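Local coordinates for protein IscA (Thermosynechococcus elongatus, PDB 1X0G) that binds a [2Fe-2S] cluster and, as a member of the HesB/IscA family, probably serves as a scaffold on which iron-sulfur clusters are assembled, at residues C[52-57]-C[63-68]; C[28-33]-C[75-80]. One frame throughout, in Å; residues are numbered along the deposited sequence.

Interaction 1: residues C[52-57]-C[63-68]; sequences PTDLLT and TIAIAA
Leu-55 pairs with Ile-66 and Thr-57 with Ile-64 as the hydrogen-bonded pairs of an antiparallel beta hairpin, whose strand axes approach to 4.7 Å and run at 153° to each other, close to antiparallel. Each pair exchanges two backbone bonds. Leu-55 N reaches Ile-66 O at 2.9 Å almost straight and in the carbonyl plane, whereas the return bond from Ile-66 N meets Leu-55 O from 32° outside that plane. Between them Leu-56 and Ala-65 form a non-hydrogen-bonded pair, and Leu-56 CA adds a C-H...O contact to Ile-64 O. On their face of the sheet, Leu-56 CD2 lies 3.9 Å from Ala-65 CB; the short alanine side chain lets this methyl come close, and Pro-50 packs on both. The opposite face carries Leu-55, Thr-57, Ile-64 and Ile-66; beta-branched Ile-64 and Ile-66 suit extended backbone and both pack on Val-2, Ile-66 also on Leu-74. Before the strand, buried Asp-54 lies alongside the partner segment, CB 3.5 Å from Ile-66 O and OD1 3.4 Å from Ala-67 CA. Its OD2 forms a salt bridge with Arg-29 NE of the adjoining strand, which probably offsets the cost of burying the carboxylate. At the hairpin's open end, Ala-68 CB rests 3.4 Å from Thr-53 O.

Interaction 2: residues C[28-33]-C[75-80]; sequences LRIQVQ and RGLRVD
Ile-30 and Leu-77 meet tip to tip in the hydrophobic core between two beta sheets of the IscA fold, joining strand 27-34 to the residues that lead from helix 71-74 into strand 78-82. The backbones stay well apart, 10.1 Å between the CA atoms of Ile-30 and Leu-77, and only side chains bridge them. The packed part is small and wholly apolar. Ile-30 sets CG1 beside its backbone N (chi1 -53°) and extends the branch fully, chi2 -176°, which carries CD1 out toward the other segment. There it touches Leu-77 CD2 at 4.1 Å and, more loosely, Val-79 CG2 at 4.4 Å. Leu-44 and Leu-74 flank Ile-30, Tyr-42 packs on Leu-77, and Phe-90 and Phe-92 on Val-79; branched aliphatic side chains suit a buried site lined by apolar and aromatic neighbours. The outer side is looser and polar. Gly-76, whose positive phi (78°) suits glycine, lies in the turn between helix 71-74 and strand 78-82; Arg-78 packs on His-93, and Asp-80 OD1 is hydrogen-bonded to Thr-5 OG1. On the far face of strand 27-34, Arg-29 NH1 donates a hydrogen bond to Gln-31 OE1 at 3.1 Å, in the guanidinium plane but above the plane of the amide carbonyl.

Strands 62-66 and 27-34 are neighbours in one sheet, so the two contacts abut: Ala-65 N lies 2.8 Å from Leu-28 O and Ala-65 O 2.7 Å from Ile-30 N, both probable hydrogen bonds. Interaction 1 builds that sheet's edge within the chain and is partly buried; interaction 2 lies near the centre of the chain and joins the sheet to a second one. Their chemistry follows from this. Within the sheet, paired backbone bonds dominate between segments close in sequence; between sheets, a few methyl groups link residues far apart in the chain, and the hairpin is nested inside the loop they close. Both contacts also border the second subunit.

Interaction 1: residues C[52-57]-C[63-68]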
loop_
_atom_site.group_PDB
_atom_site.type_symbol
_atom_site.label_atom_id
_atom_site.label_comp_id
_atom_site.label_asym_id
_atom_site.label_seq_id
_atom_site.Cartn_x
_atom_site.Cartn_y
_atom_site.Cartn_z
ATOM N N PRO C 52 24.894 -5.245 -1.560
ATOM C CA PRO C 52 25.749 -6.244 -0.825
ATOM C C PRO C 52 24.912 -7.331 -0.102
ATOM O O PRO C 52 25.269 -8.502 -0.038
ATOM C CB PRO C 52 26.561 -5.397 0.177
ATOM C CG PRO C 52 26.336 -3.931 -0.205
ATOM C CD PRO C 52 25.229 -3.839 -1.260
ATOM N N THR C 53 23.751 -6.899 0.349
ATOM C CA THR C 53 22.829 -7.636 1.170
ATOM C C THR C 53 21.847 -8.619 0.459
ATOM O O THR C 53 21.081 -9.332 1.120
ATOM C CB THR C 53 22.041 -6.576 1.978
ATOM O OG1 THR C 53 20.887 -7.195 2.543
ATOM C CG2 THR C 53 21.605 -5.346 1.074
ATOM N N ASP C 54 21.864 -8.680 -0.874
ATOM C CA ASP C 54 20.943 -9.551 -1.613
ATOM C C ASP C 54 21.364 -11.015 -1.531
ATOM O O ASP C 54 22.532 -11.365 -1.271
ATOM C CB ASP C 54 20.944 -9.209 -3.108
ATOM C CG ASP C 54 20.288 -7.883 -3.449
ATOM O OD1 ASP C 54 19.457 -7.407 -2.632
ATOM O OD2 ASP C 54 20.597 -7.338 -4.559
ATOM N N LEU C 55 20.410 -11.867 -1.859
ATOM C CA LEU C 55 20.664 -13.293 -1.885
ATOM C C LEU C 55 20.949 -13.768 -3.273
ATOM O O LEU C 55 20.088 -13.757 -4.168
ATOM C CB LEU C 55 19.543 -14.105 -1.201
ATOM C CG LEU C 55 19.458 -13.676 0.289
ATOM C CD1 LEU C 55 18.176 -14.070 0.926
ATOM C CD2 LEU C 55 20.732 -14.089 1.172
ATOM N N LEU C 56 22.189 -14.199 -3.439
ATOM C CA LEU C 56 22.675 -14.586 -4.741
ATOM C C LEU C 56 22.303 -16.019 -5.102
ATOM O O LEU C 56 22.276 -16.884 -4.230
ATOM C CB LEU C 56 24.201 -14.348 -4.776
ATOM C CG LEU C 56 24.338 -12.881 -4.354
ATOM C CD1 LEU C 56 25.740 -12.415 -4.084
ATOM C CD2 LEU C 56 23.624 -11.936 -5.326
ATOM N N THR C 57 21.999 -16.264 -6.373
ATOM C CA THR C 57 21.880 -17.627 -6.890
ATOM C C THR C 57 22.510 -17.574 -8.243
ATOM O O THR C 57 22.282 -16.624 -8.975
ATOM C CB THR C 57 20.413 -18.183 -6.975
ATOM O OG1 THR C 57 19.540 -17.525 -6.028
ATOM C CG2 THR C 57 20.387 -19.644 -6.664
ATOM N N THR C 63 24.046 -14.477 -12.791
ATOM C CA THR C 63 23.821 -14.193 -11.382
ATOM C C THR C 63 22.412 -13.679 -11.096
ATOM O O THR C 63 21.892 -12.773 -11.760
ATOM C CB THR C 63 24.861 -13.235 -10.824
ATOM O OG1 THR C 63 26.176 -13.586 -11.342
ATOM C CG2 THR C 63 24.834 -13.318 -9.310
ATOM N N ILE C 64 21.784 -14.286 -10.103
ATOM C CA ILE C 64 20.442 -13.931 -9.801
ATOM C C ILE C 64 20.341 -13.434 -8.404
ATOM O O ILE C 64 20.650 -14.152 -7.458
ATOM C CB ILE C 64 19.525 -15.075 -10.017
ATOM C CG1 ILE C 64 19.283 -15.269 -11.515
ATOM C CG2 ILE C 64 18.178 -14.738 -9.434
ATOM C CD1 ILE C 64 20.270 -16.157 -12.228
ATOM N N ALA C 65 19.908 -12.180 -8.278
ATOM C CA ALA C 65 19.946 -11.473 -6.998
ATOM C C ALA C 65 18.526 -11.240 -6.472
ATOM O O ALA C 65 17.715 -10.547 -7.120
ATOM C CB ALA C 65 20.630 -10.207 -7.188
ATOM N N ILE C 66 18.215 -11.818 -5.316
ATOM C CA ILE C 66 16.917 -11.618 -4.721
ATOM C C ILE C 66 17.033 -10.608 -3.592
ATOM O O ILE C 66 17.879 -10.769 -2.694
ATOM C CB ILE C 66 16.424 -12.952 -4.128
ATOM C CG1 ILE C 66 16.544 -14.103 -5.142
ATOM C CG2 ILE C 66 14.953 -12.846 -3.606
ATOM C CD1 ILE C 66 15.582 -13.992 -6.316
ATOM N N ALA C 67 16.209 -9.565 -3.602
ATOM C CA ALA C 67 16.229 -8.574 -2.503
ATOM C C ALA C 67 15.897 -9.235 -1.185
ATOM O O ALA C 67 14.875 -9.876 -1.070
ATOM C CB ALA C 67 15.210 -7.579 -2.764
ATOM N N ALA C 68 16.731 -9.069 -0.181
ATOM C CA ALA C 68 16.619 -9.837 1.086
ATOM C C ALA C 68 15.291 -9.731 1.827
ATOM O O ALA C 68 14.840 -10.699 2.444
ATOM C CB ALA C 68 17.765 -9.529 2.017
#

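Interaction 2: residues C[28-33]-C[75-80]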
loop_
_atom_site.group_PDB
_atom_site.type_symbol
_atom_site.label_atom_id
_atom_site.label_comp_id
_atom_site.label_asym_id
_atom_site.label_seq_id
_atom_site.Cartn_x
_atom_site.Cartn_y
_atom_site.Cartn_z
ATOM N N LEU C 28 20.629 -10.343 -12.730
ATOM C CA LEU C 28 19.229 -10.115 -12.720
ATOM C C LEU C 28 18.813 -9.967 -11.320
ATOM O O LEU C 28 18.993 -10.865 -10.518
ATOM C CB LEU C 28 18.487 -11.328 -13.228
ATOM C CG LEU C 28 16.959 -11.239 -13.147
ATOM C CD1 LEU C 28 16.523 -10.130 -14.070
ATOM C CD2 LEU C 28 16.278 -12.571 -13.594
ATOM N N ARG C 29 18.202 -8.845 -11.030
ATOM C CA ARG C 29 17.848 -8.565 -9.678
ATOM C C ARG C 29 16.369 -8.611 -9.617
ATOM O O ARG C 29 15.690 -7.993 -10.443
ATOM C CB ARG C 29 18.386 -7.231 -9.274
ATOM C CG ARG C 29 17.907 -6.799 -7.945
ATOM C CD ARG C 29 18.779 -5.706 -7.422
ATOM N NE ARG C 29 18.840 -5.737 -5.963
ATOM C CZ ARG C 29 17.871 -5.254 -5.195
ATOM N NH1 ARG C 29 16.798 -4.723 -5.807
ATOM N NH2 ARG C 29 17.946 -5.329 -3.853
ATOM N N ILE C 30 15.874 -9.449 -8.712
ATOM C CA ILE C 30 14.454 -9.616 -8.459
ATOM C C ILE C 30 14.060 -9.051 -7.086
ATOM O O ILE C 30 14.778 -9.183 -6.036
ATOM C CB ILE C 30 14.076 -11.052 -8.501
ATOM C CG1 ILE C 30 14.537 -11.667 -9.777
ATOM C CG2 ILE C 30 12.541 -11.254 -8.622
ATOM C CD1 ILE C 30 14.047 -13.113 -9.811
ATOM N N GLN C 31 12.941 -8.342 -7.109
ATOM C CA GLN C 31 12.369 -7.832 -5.860
ATOM C C GLN C 31 10.852 -7.757 -6.104
ATOM O O GLN C 31 10.429 -8.128 -7.229
ATOM C CB GLN C 31 13.024 -6.528 -5.470
ATOM C CG GLN C 31 12.482 -5.307 -6.082
ATOM C CD GLN C 31 13.221 -4.068 -5.622
ATOM O OE1 GLN C 31 14.009 -4.119 -4.671
ATOM N NE2 GLN C 31 13.015 -2.957 -6.305
ATOM N N VAL C 32 10.054 -7.313 -5.119
ATOM C CA VAL C 32 8.621 -7.094 -5.321
ATOM C C VAL C 32 8.247 -5.678 -5.066
ATOM O O VAL C 32 9.000 -4.951 -4.505
ATOM C CB VAL C 32 7.766 -7.923 -4.326
ATOM C CG1 VAL C 32 8.021 -9.339 -4.476
ATOM C CG2 VAL C 32 8.026 -7.501 -2.887
ATOM N N GLN C 33 7.024 -5.296 -5.377
ATOM C CA GLN C 33 6.576 -3.913 -5.204
ATOM C C GLN C 33 5.099 -4.025 -4.927
ATOM O O GLN C 33 4.480 -4.837 -5.548
ATOM C CB GLN C 33 6.641 -3.328 -6.543
ATOM C CG GLN C 33 7.202 -2.003 -6.613
ATOM C CD GLN C 33 6.382 -1.153 -7.651
ATOM O OE1 GLN C 33 6.104 -1.654 -8.806
ATOM N NE2 GLN C 33 5.970 0.129 -7.248
ATOM N N ARG C 75 11.339 -17.210 -2.291
ATOM C CA ARG C 75 12.040 -18.495 -2.151
ATOM C C ARG C 75 11.464 -19.534 -3.137
ATOM O O ARG C 75 10.268 -19.798 -3.110
ATOM C CB ARG C 75 11.903 -18.984 -0.721
ATOM C CG ARG C 75 12.788 -20.228 -0.367
ATOM C CD ARG C 75 13.165 -20.320 1.139
ATOM N NE ARG C 75 13.625 -19.012 1.683
ATOM C CZ ARG C 75 14.908 -18.624 1.782
ATOM N NH1 ARG C 75 15.893 -19.441 1.400
ATOM N NH2 ARG C 75 15.213 -17.416 2.268
ATOM N N GLY C 76 12.286 -20.096 -4.034
ATOM C CA GLY C 76 11.789 -21.126 -4.959
ATOM C C GLY C 76 10.983 -20.650 -6.178
ATOM O O GLY C 76 10.458 -21.452 -6.971
ATOM N N LEU C 77 10.888 -19.349 -6.368
ATOM C CA LEU C 77 10.354 -18.852 -7.608
ATOM C C LEU C 77 11.095 -19.529 -8.773
ATOM O O LEU C 77 12.312 -19.757 -8.737
ATOM C CB LEU C 77 10.621 -17.374 -7.692
ATOM C CG LEU C 77 10.055 -16.668 -8.870
ATOM C CD1 LEU C 77 8.562 -16.619 -8.610
ATOM C CD2 LEU C 77 10.679 -15.269 -8.875
ATOM N N ARG C 78 10.309 -19.836 -9.795
ATOM C CA ARG C 78 10.828 -20.185 -11.077
ATOM C C ARG C 78 10.236 -19.188 -12.064
ATOM O O ARG C 78 9.028 -18.851 -12.031
ATOM C CB ARG C 78 10.439 -21.620 -11.474
ATOM C CG ARG C 78 10.859 -22.688 -10.445
ATOM C CD ARG C 78 10.387 -24.068 -10.862
ATOM N NE ARG C 78 8.993 -24.049 -11.303
ATOM C CZ ARG C 78 8.593 -23.953 -12.581
ATOM N NH1 ARG C 78 9.489 -23.840 -13.569
ATOM N NH2 ARG C 78 7.289 -23.949 -12.870
ATOM N N VAL C 79 11.111 -18.754 -12.959
ATOM C CA VAL C 79 10.828 -17.700 -13.872
ATOM C C VAL C 79 11.033 -18.333 -15.225
ATOM O O VAL C 79 12.073 -18.969 -15.470
ATOM C CB VAL C 79 11.870 -16.534 -13.682
ATOM C CG1 VAL C 79 11.782 -15.536 -14.816
ATOM C CG2 VAL C 79 11.710 -15.838 -12.330
ATOM N N ASP C 80 10.062 -18.134 -16.116
ATOM C CA ASP C 80 10.106 -18.681 -17.465
ATOM C C ASP C 80 9.918 -17.481 -18.405
ATOM O O ASP C 80 9.520 -16.386 -17.964
ATOM C CB ASP C 80 8.912 -19.569 -17.559
ATOM C CG ASP C 80 8.917 -20.469 -18.757
ATOM O OD1 ASP C 80 9.958 -20.718 -19.417
ATOM O OD2 ASP C 80 7.811 -20.975 -19.024
#